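Local structure of ankyrin repeat and SAM domain-containing protein 3 (Homo sapiens, 4NL9) at residues I18-Y23 with P55-M59. The protein may take part in vasopressin signaling in the kidney, and this fragment is its SAM domain, which mediates homooligomerization. The protein carries 1 engineered substitution. Sequence-based numbering, arbitrary orientation.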
loop_
_atom_site.group_PDB
_atom_site.type_symbol
_atom_site.label_atom_id
_atom_site.label_comp_id
_atom_site.label_asym_id
_atom_site.label_seq_id
_atom_site.Cartn_x
_atom_site.Cartn_y
_atom_site.Cartn_z
ATOM N N ILE A 18 4.011 -9.713 1.684
ATOM C CA ILE A 18 3.200 -8.500 1.685
ATOM C C ILE A 18 1.712 -8.727 1.369
ATOM O O ILE A 18 0.970 -7.777 1.109
ATOM C CB ILE A 18 3.804 -7.418 0.762
ATOM C CG1 ILE A 18 3.883 -7.903 -0.687
ATOM C CG2 ILE A 18 5.196 -7.037 1.245
ATOM C CD1 ILE A 18 4.339 -6.820 -1.657
ATOM N N GLY A 19 1.282 -9.988 1.397
ATOM C CA GLY A 19 -0.114 -10.327 1.173
ATOM C C GLY A 19 -0.612 -9.971 -0.214
ATOM O O GLY A 19 -1.751 -9.541 -0.396
ATOM N N CYS A 20 0.244 -10.165 -1.209
ATOM C CA CYS A 20 -0.088 -9.778 -2.570
ATOM C C CYS A 20 0.001 -10.926 -3.574
ATOM O O CYS A 20 0.202 -10.697 -4.771
ATOM C CB CYS A 20 0.808 -8.623 -3.015
ATOM S SG CYS A 20 0.345 -7.023 -2.275
ATOM N N LEU A 21 -0.179 -12.157 -3.104
ATOM C CA LEU A 21 -0.095 -13.301 -4.014
ATOM C C LEU A 21 -1.193 -13.298 -5.080
ATOM O O LEU A 21 -1.071 -13.972 -6.106
ATOM C CB LEU A 21 -0.061 -14.636 -3.261
ATOM C CG LEU A 21 1.326 -15.046 -2.767
ATOM C CD1 LEU A 21 1.193 -16.247 -1.853
ATOM C CD2 LEU A 21 2.313 -15.346 -3.910
ATOM N N LYS A 22 -2.255 -12.525 -4.859
ATOM C CA LYS A 22 -3.286 -12.397 -5.882
ATOM C C LYS A 22 -2.742 -11.775 -7.176
ATOM O O LYS A 22 -3.388 -11.859 -8.217
ATOM C CB LYS A 22 -4.484 -11.588 -5.363
ATOM C CG LYS A 22 -4.144 -10.142 -5.069
ATOM C CD LYS A 22 -5.320 -9.394 -4.442
ATOM C CE LYS A 22 -6.344 -8.995 -5.491
ATOM N NZ LYS A 22 -7.359 -8.047 -4.933
ATOM N N TYR A 23 -1.551 -11.168 -7.118
ATOM C CA TYR A 23 -0.944 -10.562 -8.304
ATOM C C TYR A 23 0.192 -11.383 -8.927
ATOM O O TYR A 23 0.776 -10.975 -9.940
ATOM C CB TYR A 23 -0.467 -9.131 -8.014
ATOM C CG TYR A 23 -1.613 -8.234 -7.634
ATOM C CD1 TYR A 23 -2.537 -7.820 -8.592
ATOM C CD2 TYR A 23 -1.803 -7.843 -6.319
ATOM C CE1 TYR A 23 -3.608 -7.021 -8.247
ATOM C CE2 TYR A 23 -2.859 -7.040 -5.967
ATOM C CZ TYR A 23 -3.755 -6.633 -6.931
ATOM O OH TYR A 23 -4.816 -5.847 -6.551
ATOM N N PRO A 55 -2.112 -2.287 -2.664
ATOM C CA PRO A 55 -1.112 -3.262 -3.122
ATOM C C PRO A 55 0.086 -2.593 -3.779
ATOM O O PRO A 55 1.221 -3.027 -3.585
ATOM C CB PRO A 55 -1.876 -4.076 -4.166
ATOM C CG PRO A 55 -3.306 -3.907 -3.834
ATOM C CD PRO A 55 -3.461 -2.575 -3.181
ATOM N N LYS A 56 -0.158 -1.541 -4.548
ATOM C CA LYS A 56 0.939 -0.866 -5.227
ATOM C C LYS A 56 1.886 -0.250 -4.199
ATOM O O LYS A 56 3.108 -0.268 -4.379
ATOM C CB LYS A 56 0.398 0.161 -6.227
ATOM C CG LYS A 56 1.441 0.970 -6.966
ATOM C CD LYS A 56 0.888 1.530 -8.289
ATOM C CE LYS A 56 -0.516 2.085 -8.147
ATOM N NZ LYS A 56 -0.502 3.299 -7.272
ATOM N N ARG A 57 1.331 0.287 -3.113
ATOM C CA ARG A 57 2.164 0.869 -2.063
ATOM C C ARG A 57 2.955 -0.202 -1.303
ATOM O O ARG A 57 4.136 -0.014 -0.989
ATOM C CB ARG A 57 1.302 1.706 -1.104
ATOM C CG ARG A 57 2.025 2.209 0.152
ATOM C CD ARG A 57 3.267 3.045 -0.145
ATOM N NE ARG A 57 3.009 4.161 -1.049
ATOM C CZ ARG A 57 2.583 5.365 -0.671
ATOM N NH1 ARG A 57 2.407 6.309 -1.585
ATOM N NH2 ARG A 57 2.331 5.628 0.610
ATOM N N LYS A 58 2.332 -1.345 -1.021
ATOM C CA LYS A 58 3.067 -2.405 -0.342
ATOM C C LYS A 58 4.198 -2.908 -1.223
ATOM O O LYS A 58 5.271 -3.253 -0.731
ATOM C CB LYS A 58 2.140 -3.534 0.076
ATOM C CG LYS A 58 1.185 -3.089 1.178
ATOM C CD LYS A 58 0.500 -4.252 1.851
ATOM C CE LYS A 58 -0.467 -4.926 0.900
ATOM N NZ LYS A 58 -1.290 -5.979 1.567
ATOM N N MET A 59 3.964 -2.905 -2.533
ATOM C CA MET A 59 5.010 -3.322 -3.465
ATOM C C MET A 59 6.145 -2.312 -3.577
ATOM O O MET A 59 7.308 -2.695 -3.565
ATOM C CB MET A 59 4.434 -3.629 -4.841
ATOM C CG MET A 59 3.586 -4.884 -4.863
ATOM S SD MET A 59 2.791 -5.070 -6.472
ATOM C CE MET A 59 1.513 -6.268 -6.090
#
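Ile18, Cys20 and Tyr23 pack on Pro55, Lys58 and Met59, joining the loop after helix 11-17 to the long C-terminal helix 53-65 of this SAM domain. The contact is mostly apolar, with one hydrogen bond across it. Gly19, at positive phi, is the C-prime residue of a Schellman motif that ends helix 11-17. At this turn the Ile18 carbonyl accepts a hydrogen bond from Lys58, with NZ 2.9 Å from Ile18 O. The C=O...N angle is 155°. The donor is tilted 22° from the carbonyl plane. The lysine chain bends at chi3 (-68°), which brings CE past Cys20 SG at 3.9 Å. Lys58 NZ also forms a salt bridge to an acidic side chain of the partner protein's chain. A methionine in place of Lys58 would probably leave both the Ile18 carbonyl and that acid without this partner. Deeper in, Ile18 CD1 meets Met59 CG at 3.8 Å, the two side chains crossing at about a right angle. Met59 continues extended beyond CG, and its CE touches both Cys20 CB and Tyr23 CD2, at 3.9 and 3.7 Å. Tyr23 also meets the proline obliquely, with CE2 3.6 Å from Pro55 CB.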